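PDB 6SJ9: proteasome accessory factor B/C (PafBC) from Paenarthrobacter aurescens, which probably acts as a transcriptional regulator of the bacterial DNA damage response, combining winged helix-turn-helix and WYL domains in one chain. Local coordinates for residues A[6-11]-A[461-466]; A[13-18]-A[79-84]; A[60-65]-A[75-80]; A[89-94]-A[423-428]; A[436-441]-A[477-482]. One frame throughout, in Å; residues are numbered along the deposited sequence.

Contact 1. Residues A[6-11]-A[461-466]; sequences ERLLNL and VTIKLT
Leu-9 sends one methyl, CD2, across to helix 461-466, and most of the apolar part of the contact gathers round it. Its CG stands beside the backbone N (chi1 -66°), which carries the branch nearer to the other helix than the direction of CB alone would. CD2 lies 3.9 Å from CG1 of Ile-463. Leu-8 adds a looser touch, its CD1 4.4 Å from CD1 of Ile-463. The two helical segments run nearly parallel, 15° apart, with axes 10.3 Å from each other, and side chains bridge the space. Segment 6-11 belongs to helix 2-17, probably the first helix of an N-terminal winged helix-turn-helix unit; segment 461-466 lies in the region assigned to the PafC helix-turn-helix family. Ile-463 also touches Phe-56 and Phe-58.

The polar element is Thr-466, whose side chain meets Leu-9 at about a right angle, with OG1 3.4 Å from Leu-9 CD2. The same OG1 donates to Thr-462 O at 2.7 Å from above the carbonyl plane, while the backbone N of Thr-466 reaches that oxygen from the opposite face. With an alanine here, Thr-462 O would probably lose its second donor and Leu-9 CD2 would probably border a gap.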
# COMPACT_ATOMS: atom_id res chain seq x y z
N GLU A 6 22.24 12.05 -5.33
CA GLU A 6 22.55 11.18 -6.45
C GLU A 6 23.99 10.70 -6.40
O GLU A 6 24.27 9.54 -6.74
CB GLU A 6 22.26 11.89 -7.77
CG GLU A 6 20.81 11.75 -8.24
CD GLU A 6 20.49 10.33 -8.72
OE1 GLU A 6 19.96 9.52 -7.92
OE2 GLU A 6 20.78 10.01 -9.91
N ARG A 7 24.92 11.56 -5.95
CA ARG A 7 26.32 11.16 -5.89
C ARG A 7 26.51 10.05 -4.86
O ARG A 7 27.26 9.09 -5.11
CB ARG A 7 27.20 12.38 -5.57
CG ARG A 7 28.69 12.12 -5.58
CD ARG A 7 29.50 13.40 -5.28
NE ARG A 7 29.36 13.80 -3.89
CZ ARG A 7 28.83 14.95 -3.48
NH1 ARG A 7 28.42 15.84 -4.37
NH2 ARG A 7 28.73 15.21 -2.19
N LEU A 8 25.85 10.16 -3.71
CA LEU A 8 25.90 9.08 -2.72
C LEU A 8 25.36 7.79 -3.30
O LEU A 8 25.97 6.73 -3.11
CB LEU A 8 25.13 9.46 -1.47
CG LEU A 8 25.84 10.50 -0.60
CD1 LEU A 8 25.08 10.73 0.69
CD2 LEU A 8 27.28 10.13 -0.31
N LEU A 9 24.23 7.86 -4.02
CA LEU A 9 23.65 6.64 -4.59
C LEU A 9 24.59 5.98 -5.58
O LEU A 9 24.88 4.78 -5.47
CB LEU A 9 22.29 6.95 -5.24
CG LEU A 9 21.22 7.40 -4.24
CD1 LEU A 9 19.95 8.07 -4.83
CD2 LEU A 9 20.79 6.19 -3.37
N ASN A 10 25.17 6.78 -6.48
CA ASN A 10 26.12 6.27 -7.47
C ASN A 10 27.39 5.72 -6.80
O ASN A 10 27.92 4.69 -7.22
CB ASN A 10 26.50 7.40 -8.45
CG ASN A 10 25.33 7.82 -9.37
OD1 ASN A 10 24.50 7.00 -9.76
ND2 ASN A 10 25.25 9.11 -9.67
N LEU A 11 27.89 6.42 -5.76
CA LEU A 11 29.07 5.91 -5.06
C LEU A 11 28.75 4.56 -4.44
O LEU A 11 29.50 3.60 -4.59
CB LEU A 11 29.55 6.92 -4.00
CG LEU A 11 30.72 6.51 -3.08
CD1 LEU A 11 31.94 6.16 -3.92
CD2 LEU A 11 31.07 7.60 -2.09
N VAL A 461 15.98 6.23 3.91
CA VAL A 461 15.46 4.91 3.60
C VAL A 461 15.67 4.60 2.11
O VAL A 461 15.90 3.44 1.75
CB VAL A 461 13.99 4.73 4.04
CG1 VAL A 461 13.03 5.43 3.11
CG2 VAL A 461 13.64 3.27 4.13
N THR A 462 15.72 5.63 1.25
CA THR A 462 16.03 5.41 -0.17
C THR A 462 17.46 4.88 -0.36
O THR A 462 17.67 3.91 -1.08
CB THR A 462 15.83 6.71 -0.95
OG1 THR A 462 14.45 7.07 -0.84
CG2 THR A 462 16.25 6.57 -2.46
N ILE A 463 18.42 5.47 0.34
CA ILE A 463 19.80 5.03 0.27
C ILE A 463 19.91 3.60 0.81
O ILE A 463 20.54 2.73 0.20
CB ILE A 463 20.70 6.02 1.05
CG1 ILE A 463 20.61 7.38 0.37
CG2 ILE A 463 22.17 5.61 1.09
CD1 ILE A 463 21.34 8.52 1.10
N LYS A 464 19.30 3.32 1.97
CA LYS A 464 19.40 1.98 2.55
C LYS A 464 18.78 0.92 1.64
O LYS A 464 19.39 -0.12 1.39
CB LYS A 464 18.74 1.95 3.92
CG LYS A 464 19.42 2.84 4.92
CD LYS A 464 18.66 2.85 6.25
CE LYS A 464 19.42 3.64 7.33
NZ LYS A 464 18.67 3.46 8.60
N LEU A 465 17.61 1.20 1.07
CA LEU A 465 16.99 0.22 0.19
C LEU A 465 17.76 0.08 -1.12
O LEU A 465 17.71 -0.98 -1.74
CB LEU A 465 15.54 0.57 -0.11
CG LEU A 465 14.48 0.03 0.85
CD1 LEU A 465 14.25 -1.42 0.55
CD2 LEU A 465 14.98 0.16 2.26
N THR A 466 18.46 1.15 -1.55
CA THR A 466 19.32 1.06 -2.72
C THR A 466 20.42 0.02 -2.51
O THR A 466 20.73 -0.76 -3.41
CB THR A 466 19.95 2.42 -3.03
OG1 THR A 466 18.94 3.36 -3.40
CG2 THR A 466 20.99 2.34 -4.18

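Contact 2. Residues A[13-18]-A[79-84]; sequences LALLNT and YRIGKD. With K (potassium ion), chain C.
Leu-15 and Ile-81 form the centre of this contact, their side chains slanting across one another so that CB of Leu-15 sits 3.6 Å from CG1 of Ile-81. The CD2 branch of Leu-15 runs alongside Tyr-79, the two side chains pointing the same way, and comes within 4.0 Å of Tyr-79 CB. Leu-16 meets Ile-81 more tightly: CD1 presses to 3.4 Å from CG2 of Ile-81, closer than usual for two methyls. Leu-16 reaches there with chi1 at -130°, off a staggered position. Thr-18 and Arg-80 meet at about a right angle, CG2 of Thr-18 against CB of Arg-80, while the guanidinium farther out, whose acidic partner is Glu-61 of strand 61-63, has CA of Lys-83 over one face, toward its rim.

The backbones are as closely joined. Ile-81 N donates to Leu-15 O at 3.1 Å with a nearly straight N-H (175°), although it comes from well above the carbonyl plane.

Beside this bond the carbonyl oxygens converge on a potassium ion: Leu-16 O at 2.6 Å, with Ile-81 O, Thr-18 O, Lys-83 O and, from just beyond, Ser-85 O. An all-carbonyl shell of this sort suits potassium, and the cation probably offsets the negative end of helix 2-17 while tying it to the turn that follows strand 78-80.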
# COMPACT_ATOMS: atom_id res chain seq x y z
N LEU A 13 26.56 2.32 -5.29
CA LEU A 13 26.44 1.23 -6.27
C LEU A 13 27.78 0.83 -6.86
O LEU A 13 28.06 -0.35 -7.01
CB LEU A 13 25.48 1.63 -7.39
CG LEU A 13 24.08 1.76 -6.83
CD1 LEU A 13 23.16 2.32 -7.85
CD2 LEU A 13 23.61 0.39 -6.36
N ALA A 14 28.66 1.81 -7.12
CA ALA A 14 29.97 1.50 -7.68
C ALA A 14 30.79 0.64 -6.73
O ALA A 14 31.52 -0.27 -7.16
CB ALA A 14 30.72 2.81 -7.97
N LEU A 15 30.72 0.93 -5.43
CA LEU A 15 31.49 0.14 -4.48
C LEU A 15 30.87 -1.22 -4.24
O LEU A 15 31.60 -2.19 -3.99
CB LEU A 15 31.60 0.92 -3.17
CG LEU A 15 32.24 2.29 -3.27
CD1 LEU A 15 32.27 2.93 -1.90
CD2 LEU A 15 33.64 2.15 -3.84
N LEU A 16 29.54 -1.31 -4.36
CA LEU A 16 28.85 -2.58 -4.21
C LEU A 16 29.17 -3.49 -5.37
O LEU A 16 29.36 -4.71 -5.19
CB LEU A 16 27.34 -2.32 -4.10
CG LEU A 16 26.49 -2.91 -2.98
CD1 LEU A 16 27.17 -2.98 -1.63
CD2 LEU A 16 25.17 -2.17 -2.86
N ASN A 17 29.25 -2.93 -6.58
CA ASN A 17 29.43 -3.76 -7.76
C ASN A 17 30.78 -4.46 -7.75
O ASN A 17 30.85 -5.66 -8.04
CB ASN A 17 29.23 -2.93 -9.02
CG ASN A 17 27.79 -2.63 -9.23
OD1 ASN A 17 26.93 -3.41 -8.83
ND2 ASN A 17 27.48 -1.47 -9.81
N THR A 18 31.85 -3.74 -7.44
CA THR A 18 33.18 -4.31 -7.58
C THR A 18 33.40 -5.43 -6.57
O THR A 18 33.14 -5.27 -5.38
CB THR A 18 34.27 -3.26 -7.38
OG1 THR A 18 35.54 -3.90 -7.47
CG2 THR A 18 34.17 -2.59 -6.00
N TYR A 79 38.74 0.45 -2.87
CA TYR A 79 37.59 0.53 -1.97
C TYR A 79 36.43 -0.34 -2.43
O TYR A 79 36.22 -0.51 -3.64
CB TYR A 79 37.08 1.96 -1.84
CG TYR A 79 38.10 2.98 -1.42
CD1 TYR A 79 38.38 3.19 -0.07
CD2 TYR A 79 38.79 3.73 -2.37
CE1 TYR A 79 39.30 4.14 0.32
CE2 TYR A 79 39.75 4.68 -1.97
CZ TYR A 79 39.99 4.88 -0.63
OH TYR A 79 40.93 5.82 -0.22
N ARG A 80 35.69 -0.90 -1.48
CA ARG A 80 34.51 -1.68 -1.85
C ARG A 80 33.56 -1.78 -0.66
O ARG A 80 33.93 -1.54 0.49
CB ARG A 80 34.86 -3.09 -2.33
CG ARG A 80 35.12 -4.06 -1.25
CD ARG A 80 35.50 -5.42 -1.83
NE ARG A 80 35.92 -6.33 -0.76
CZ ARG A 80 36.27 -7.60 -0.93
NH1 ARG A 80 36.27 -8.14 -2.15
NH2 ARG A 80 36.64 -8.33 0.12
N ILE A 81 32.32 -2.09 -0.98
CA ILE A 81 31.27 -2.31 -0.01
C ILE A 81 30.66 -3.69 -0.26
O ILE A 81 30.49 -4.09 -1.42
CB ILE A 81 30.16 -1.22 -0.12
CG1 ILE A 81 30.69 0.17 0.20
CG2 ILE A 81 29.01 -1.55 0.81
CD1 ILE A 81 29.64 1.27 0.02
N GLY A 82 30.32 -4.39 0.81
CA GLY A 82 29.69 -5.68 0.70
C GLY A 82 30.64 -6.82 0.43
O GLY A 82 30.17 -7.93 0.16
N LYS A 83 31.94 -6.56 0.43
CA LYS A 83 32.96 -7.60 0.26
C LYS A 83 32.72 -8.27 -1.09
O LYS A 83 32.73 -7.56 -2.10
CB LYS A 83 32.98 -8.50 1.49
CG LYS A 83 33.33 -7.75 2.80
CD LYS A 83 33.29 -8.64 4.04
CE LYS A 83 34.52 -9.56 4.04
NZ LYS A 83 34.39 -10.72 4.97
N ASP A 84 32.47 -9.59 -1.15
CA ASP A 84 32.27 -10.26 -2.44
C ASP A 84 30.88 -10.10 -3.05
O ASP A 84 30.73 -10.32 -4.26
CB ASP A 84 32.54 -11.76 -2.27
CG ASP A 84 33.97 -12.05 -1.85
OD1 ASP A 84 34.74 -11.08 -1.66
OD2 ASP A 84 34.31 -13.24 -1.67
K K C . 31.09 -5.69 -3.51

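Contact 3. Residues A[60-65]-A[75-80]; sequences IETLMD and ASARYR
Glu-61 and Arg-80 both start with CG between the backbone N and the carbonyl carbon (chi1 73° and 81°), and both then extend, so their side chains lie side by side on the same face of the sheet. This brings the carboxylate to the edge of the guanidinium as a salt bridge, the two planes 47° apart. The modelled approach of OE2 to NE is too short, so the detailed geometry is doubtful. Leu-63 shares the face, with CD1 lying over one side of the guanidinium, offset toward its rim.

The backbone is regular. Glu-61 and Arg-80 exchange two bonds as a hydrogen-bonded pair, Leu-63 and Arg-78 as another. The bond from Leu-63 N to Arg-78 O, 2.7 Å, is essentially straight; the return bond from Arg-78 N to Leu-63 O measures 2.8 Å.

Together the strands make an antiparallel hairpin, consistent with the wing of a winged helix-turn-helix fold, whose intervening loop is partly unmodelled.

On the other face, Thr-62 and Tyr-79 form a non-hydrogen-bonded pair whose side chains point the same way. Thr-62 OG1 lies 3.2 Å from CE1 of Tyr-79, oblique to the ring, and Ile-60 CG2 adds a contact at 3.9 Å to CD1 of Tyr-79. Phe-46 meets the same ring edge-to-face. A serine in place of Tyr-79 would probably leave Ile-60 and Thr-62 beside a gap and deprive Phe-46 of its stacking partner. Farther along this face, Thr-62 CG2 packs against CB of Ala-77 at 3.8 Å.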
# COMPACT_ATOMS: atom_id res chain seq x y z
N ILE A 60 32.60 1.24 4.15
CA ILE A 60 33.50 1.17 3.01
C ILE A 60 34.80 0.51 3.46
O ILE A 60 35.52 1.05 4.31
CB ILE A 60 33.75 2.56 2.44
CG1 ILE A 60 32.41 3.18 2.02
CG2 ILE A 60 34.81 2.50 1.31
CD1 ILE A 60 32.54 4.58 1.57
N GLU A 61 35.13 -0.64 2.89
CA GLU A 61 36.39 -1.27 3.21
C GLU A 61 37.46 -0.75 2.27
O GLU A 61 37.23 -0.52 1.07
CB GLU A 61 36.32 -2.80 3.21
CG GLU A 61 36.22 -3.51 1.90
CD GLU A 61 36.50 -5.02 2.06
OE1 GLU A 61 37.47 -5.40 2.76
OE2 GLU A 61 35.76 -5.83 1.47
N THR A 62 38.63 -0.53 2.84
CA THR A 62 39.82 -0.11 2.12
C THR A 62 40.76 -1.29 2.04
O THR A 62 41.05 -1.92 3.06
CB THR A 62 40.49 1.07 2.80
OG1 THR A 62 39.58 2.16 2.87
CG2 THR A 62 41.74 1.49 2.02
N LEU A 63 41.19 -1.62 0.83
CA LEU A 63 42.16 -2.68 0.58
C LEU A 63 43.36 -1.99 -0.04
O LEU A 63 43.22 -1.29 -1.04
CB LEU A 63 41.60 -3.69 -0.43
CG LEU A 63 40.20 -4.27 -0.26
CD1 LEU A 63 39.85 -5.17 -1.45
CD2 LEU A 63 39.98 -5.01 1.05
N MSE A 64 44.54 -2.15 0.58
CA MSE A 64 45.73 -1.50 0.03
C MSE A 64 47.04 -2.22 0.33
O MSE A 64 47.11 -3.03 1.26
CB MSE A 64 45.83 -0.06 0.55
CG MSE A 64 46.38 0.08 1.96
SE MSE A 64 46.61 1.95 2.52
CE MSE A 64 47.93 1.70 3.94
N ASP A 65 48.05 -1.92 -0.49
CA ASP A 65 49.45 -2.32 -0.27
C ASP A 65 50.35 -1.74 -1.38
O ASP A 65 50.95 -0.68 -1.22
CB ASP A 65 49.62 -3.84 -0.22
CG ASP A 65 49.86 -4.35 1.20
OD1 ASP A 65 49.97 -3.52 2.13
OD2 ASP A 65 49.94 -5.58 1.39
N ALA A 75 47.11 6.81 -2.81
CA ALA A 75 46.46 6.56 -4.09
C ALA A 75 46.64 5.12 -4.54
O ALA A 75 46.24 4.76 -5.65
CB ALA A 75 47.01 7.51 -5.17
N SER A 76 47.26 4.29 -3.70
CA SER A 76 47.38 2.86 -3.93
C SER A 76 46.18 2.08 -3.39
O SER A 76 46.14 0.85 -3.55
CB SER A 76 48.68 2.33 -3.30
OG SER A 76 48.68 2.51 -1.89
N ALA A 77 45.21 2.75 -2.78
CA ALA A 77 44.12 2.07 -2.10
C ALA A 77 42.97 1.76 -3.05
O ALA A 77 42.71 2.50 -4.01
CB ALA A 77 43.61 2.90 -0.93
N ARG A 78 42.31 0.64 -2.79
CA ARG A 78 41.10 0.20 -3.48
C ARG A 78 39.96 0.10 -2.45
O ARG A 78 40.19 -0.25 -1.29
CB ARG A 78 41.35 -1.10 -4.23
CG ARG A 78 42.63 -0.99 -5.08
CD ARG A 78 43.19 -2.33 -5.49
NE ARG A 78 42.29 -3.01 -6.42
CZ ARG A 78 42.38 -2.93 -7.75
NH1 ARG A 78 43.33 -2.20 -8.33
NH2 ARG A 78 41.50 -3.58 -8.51
N TYR A 79 38.74 0.45 -2.87
CA TYR A 79 37.59 0.53 -1.97
C TYR A 79 36.43 -0.34 -2.43
O TYR A 79 36.22 -0.51 -3.64
CB TYR A 79 37.08 1.96 -1.84
CG TYR A 79 38.10 2.98 -1.42
CD1 TYR A 79 38.38 3.19 -0.07
CD2 TYR A 79 38.79 3.73 -2.37
CE1 TYR A 79 39.30 4.14 0.32
CE2 TYR A 79 39.75 4.68 -1.97
CZ TYR A 79 39.99 4.88 -0.63
OH TYR A 79 40.93 5.82 -0.22
N ARG A 80 35.69 -0.90 -1.48
CA ARG A 80 34.51 -1.68 -1.85
C ARG A 80 33.56 -1.78 -0.66
O ARG A 80 33.93 -1.54 0.49
CB ARG A 80 34.86 -3.09 -2.33
CG ARG A 80 35.12 -4.06 -1.25
CD ARG A 80 35.50 -5.42 -1.83
NE ARG A 80 35.92 -6.33 -0.76
CZ ARG A 80 36.27 -7.60 -0.93
NH1 ARG A 80 36.27 -8.14 -2.15
NH2 ARG A 80 36.64 -8.33 0.12

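Contact 4. Residues A[89-94]-A[423-428]; sequences PDVSLT and VRFSEE
Val-91 meets the ring of Phe-425 at its edge and near its plane, with CG2 4.0 Å from CE2, while Val-423, two residues earlier in the chain than Phe-425, sets CG1 over one face, offset toward the rim. The Val-91 and Phe-425 side chains meet at about a right angle. The other flat groups, a carboxylate and a guanidinium on the opposite face of the sheet, form a salt bridge. Asp-90 and Arg-424 lie side by side, pointing the same way, with their planes 41° apart. OD2 of Asp-90 uses its syn lone pair to take NE of Arg-424 at 2.8 Å, slightly tilted from the guanidinium plane. NH1 adds weak bonds to both carboxylate oxygens. A bend at chi3 (-54°) turns the arginine so that its edge can serve the acid.

Between the two faces the backbone closes. Val-91 and Val-423 exchange a pair of bonds, Val-91 N to Val-423 O at 3.0 Å and Val-423 N to Val-91 O at 2.9 Å. Phe-425 N then donates to Pro-89 O at 2.9 Å.

A helix follows closely on each strand, with Thr-94 and Ser-426 as the N-caps. The result is a two-stranded antiparallel sheet between parts of the chain more than 300 residues apart, one strand following the probable N-terminal winged helix and the other in the PafC helix-turn-helix family region.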
# COMPACT_ATOMS: atom_id res chain seq x y z
N PRO A 89 21.40 -7.04 1.82
CA PRO A 89 19.96 -7.27 2.05
C PRO A 89 19.45 -6.78 3.38
O PRO A 89 18.21 -6.57 3.52
CB PRO A 89 19.84 -8.81 1.97
CG PRO A 89 21.08 -9.26 1.33
CD PRO A 89 22.16 -8.28 1.63
N ASP A 90 20.33 -6.60 4.37
CA ASP A 90 19.94 -6.32 5.76
C ASP A 90 20.09 -4.84 6.05
O ASP A 90 21.18 -4.28 5.84
CB ASP A 90 20.78 -7.13 6.76
CG ASP A 90 20.67 -8.62 6.53
OD1 ASP A 90 21.72 -9.29 6.45
OD2 ASP A 90 19.54 -9.12 6.42
N VAL A 91 19.01 -4.19 6.48
CA VAL A 91 19.03 -2.77 6.83
C VAL A 91 18.35 -2.61 8.18
O VAL A 91 17.47 -3.38 8.55
CB VAL A 91 18.34 -1.86 5.76
CG1 VAL A 91 18.85 -2.14 4.32
CG2 VAL A 91 16.84 -2.00 5.81
N SER A 92 18.78 -1.61 8.93
CA SER A 92 18.14 -1.25 10.18
C SER A 92 17.37 0.02 9.97
O SER A 92 17.96 1.03 9.56
CB SER A 92 19.14 -1.05 11.31
OG SER A 92 19.97 -2.17 11.33
N LEU A 93 16.09 -0.00 10.28
CA LEU A 93 15.22 1.12 9.96
C LEU A 93 14.77 1.79 11.24
O LEU A 93 14.46 1.12 12.22
CB LEU A 93 14.00 0.65 9.16
CG LEU A 93 14.33 0.09 7.77
CD1 LEU A 93 13.07 -0.31 7.01
CD2 LEU A 93 15.13 1.14 6.99
N THR A 94 14.79 3.12 11.25
CA THR A 94 14.10 3.85 12.29
C THR A 94 12.59 3.82 12.06
O THR A 94 12.11 3.59 10.94
CB THR A 94 14.55 5.30 12.30
OG1 THR A 94 14.01 5.94 11.14
CG2 THR A 94 16.12 5.40 12.35
N VAL A 423 15.80 -5.66 9.06
CA VAL A 423 14.89 -6.23 8.09
C VAL A 423 15.72 -6.71 6.91
O VAL A 423 16.70 -6.05 6.53
CB VAL A 423 13.85 -5.18 7.63
CG1 VAL A 423 13.02 -5.73 6.47
CG2 VAL A 423 13.00 -4.70 8.80
N ARG A 424 15.36 -7.86 6.37
CA ARG A 424 16.00 -8.40 5.20
C ARG A 424 15.05 -8.17 4.04
O ARG A 424 13.85 -8.43 4.17
CB ARG A 424 16.31 -9.88 5.36
CG ARG A 424 16.89 -10.51 4.10
CD ARG A 424 17.64 -11.80 4.40
NE ARG A 424 18.65 -11.56 5.42
CZ ARG A 424 19.62 -12.44 5.74
NH1 ARG A 424 20.50 -12.16 6.69
NH2 ARG A 424 19.71 -13.60 5.09
N PHE A 425 15.56 -7.68 2.93
CA PHE A 425 14.81 -7.56 1.70
C PHE A 425 15.52 -8.36 0.63
O PHE A 425 16.74 -8.26 0.50
CB PHE A 425 14.66 -6.11 1.25
CG PHE A 425 13.85 -5.24 2.18
CD1 PHE A 425 12.46 -5.24 2.12
CD2 PHE A 425 14.46 -4.43 3.09
CE1 PHE A 425 11.69 -4.42 2.98
CE2 PHE A 425 13.72 -3.61 3.95
CZ PHE A 425 12.34 -3.60 3.89
N SER A 426 14.77 -9.09 -0.16
CA SER A 426 15.34 -9.62 -1.39
C SER A 426 15.55 -8.48 -2.41
O SER A 426 15.04 -7.35 -2.26
CB SER A 426 14.40 -10.67 -1.99
OG SER A 426 13.12 -10.07 -2.28
N GLU A 427 16.26 -8.82 -3.48
CA GLU A 427 16.46 -7.87 -4.56
C GLU A 427 15.12 -7.36 -5.09
O GLU A 427 14.93 -6.15 -5.23
CB GLU A 427 17.30 -8.51 -5.67
CG GLU A 427 17.57 -7.55 -6.83
CD GLU A 427 18.51 -8.12 -7.87
OE1 GLU A 427 19.13 -9.16 -7.63
OE2 GLU A 427 18.64 -7.53 -8.95
N GLU A 428 14.16 -8.27 -5.28
CA GLU A 428 12.87 -7.91 -5.88
C GLU A 428 12.05 -7.02 -4.96
O GLU A 428 11.43 -6.06 -5.42
CB GLU A 428 12.10 -9.19 -6.23
CG GLU A 428 12.71 -10.02 -7.40
CD GLU A 428 14.03 -10.80 -7.05
OE1 GLU A 428 14.42 -10.92 -5.86
OE2 GLU A 428 14.67 -11.30 -8.02

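Contact 5. Residues A[436-441]-A[477-482]; sequences GLAMLG and GSVSGQ
Val-479 points CB toward helix 436-441 and places CG1 beside its own backbone N (chi1 -59°), so that this one methyl carries its side of the packing. From there CG1 has three neighbours. It lies 3.8 Å from CB of Ala-438, and the carbonyl oxygen of the same alanine is about as near. The third is the selenium of Met-439, a selenomethionine, with SE 3.8 Å from CG1 of Val-479. The Met-439 chain bends at chi2 and again at chi3, and its side chain also touches Tyr-528 and Leu-530.

This places the contact at a junction. Helix 427-441 lies in the PafC helix-turn-helix family region, whereas Tyr-528 and Leu-530 belong to strand 517-530 of the second WYL domain, whose Ser-529 is also paired through the backbone with Val-479.

Ala-438 turns CB to the start of the loop as well, 3.2 Å from Gly-477 O. Next along the loop, Ser-478 folds the chain round its own hydroxyl: OG accepts from Ser-480 N at 3.0 Å, an ST turn, and from Gly-481 N at 2.7 Å, an ST motif. Both N-H groups point well at the oxygen, at 163° for Ser-480 and 154° for Gly-481.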
# COMPACT_ATOMS: atom_id res chain seq x y z
N GLY A 436 8.30 2.84 -5.29
CA GLY A 436 7.39 3.69 -4.53
C GLY A 436 8.14 4.87 -3.91
O GLY A 436 7.63 6.00 -3.89
N LEU A 437 9.38 4.63 -3.46
CA LEU A 437 10.15 5.72 -2.90
C LEU A 437 10.52 6.74 -3.96
O LEU A 437 10.59 7.94 -3.67
CB LEU A 437 11.43 5.18 -2.21
CG LEU A 437 11.15 4.34 -0.94
CD1 LEU A 437 12.41 3.60 -0.55
CD2 LEU A 437 10.72 5.25 0.23
N ALA A 438 10.78 6.31 -5.20
CA ALA A 438 11.15 7.30 -6.21
C ALA A 438 9.96 8.17 -6.60
O ALA A 438 10.13 9.36 -6.89
CB ALA A 438 11.81 6.62 -7.41
N MSE A 439 8.76 7.62 -6.60
CA MSE A 439 7.58 8.46 -6.83
C MSE A 439 7.45 9.47 -5.65
O MSE A 439 7.23 10.67 -5.87
CB MSE A 439 6.34 7.61 -6.96
CG MSE A 439 6.25 6.76 -8.23
SE MSE A 439 6.20 7.93 -9.85
CE MSE A 439 4.31 8.11 -10.14
N LEU A 440 7.58 8.98 -4.41
CA LEU A 440 7.55 9.90 -3.26
C LEU A 440 8.64 10.96 -3.39
O LEU A 440 8.42 12.12 -3.05
CB LEU A 440 7.71 9.15 -1.93
CG LEU A 440 6.53 8.24 -1.56
CD1 LEU A 440 6.81 7.45 -0.26
CD2 LEU A 440 5.26 9.11 -1.40
N GLY A 441 9.81 10.57 -3.88
CA GLY A 441 10.91 11.50 -4.05
C GLY A 441 10.70 12.50 -5.17
O GLY A 441 11.37 13.54 -5.20
N GLY A 477 15.05 2.86 -8.90
CA GLY A 477 15.05 4.07 -8.07
C GLY A 477 14.85 5.34 -8.87
O GLY A 477 14.90 6.44 -8.30
N SER A 478 14.63 5.22 -10.17
CA SER A 478 14.45 6.37 -11.05
C SER A 478 13.04 6.39 -11.64
O SER A 478 12.47 5.36 -12.00
CB SER A 478 15.48 6.29 -12.20
OG SER A 478 15.28 7.31 -13.15
N VAL A 479 12.52 7.60 -11.83
CA VAL A 479 11.26 7.80 -12.55
C VAL A 479 11.52 8.39 -13.94
O VAL A 479 10.58 8.81 -14.62
CB VAL A 479 10.27 8.65 -11.75
CG1 VAL A 479 9.96 7.99 -10.43
CG2 VAL A 479 10.90 10.01 -11.51
N SER A 480 12.78 8.40 -14.38
CA SER A 480 13.13 8.97 -15.68
C SER A 480 14.23 8.24 -16.46
O SER A 480 14.37 8.49 -17.65
CB SER A 480 13.56 10.43 -15.51
OG SER A 480 14.91 10.40 -15.10
N GLY A 481 15.08 7.45 -15.85
CA GLY A 481 16.20 6.99 -16.67
C GLY A 481 15.94 5.84 -17.63
O GLY A 481 16.76 5.60 -18.52
N GLN A 482 14.80 5.17 -17.51
CA GLN A 482 14.56 3.95 -18.26
C GLN A 482 14.78 4.17 -19.76
O GLN A 482 14.43 5.21 -20.31
CB GLN A 482 13.13 3.47 -17.97
CG GLN A 482 12.62 2.32 -18.81
CD GLN A 482 13.24 0.97 -18.41
OE1 GLN A 482 13.66 0.77 -17.26
NE2 GLN A 482 13.29 0.04 -19.36

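Overall arrangement
Contact 1 is the buried member, contacts 2 and 4 are partly buried, and contacts 3 and 5 lie at the surface. Helix 2-17 serves contacts 1 and 2, and strand 78-80 serves contacts 2 and 3, so these three follow the probable N-terminal winged helix from its core to its likely wing. Helix 427-441 is common to contacts 4 and 5, whose centres are about 19 Å apart. Chemistry changes with place: contacts 1 and 5 both join their segments by packing, contact 1 in the core and contact 5 at the surface; contact 2 adds a metal-bound cluster of carbonyls, and contacts 3 and 4 combine strand pairing with an acid-arginine pair on one face. Lys-464 NZ, probably hydrogen-bonded to Ser-92 O, links contacts 1 and 4.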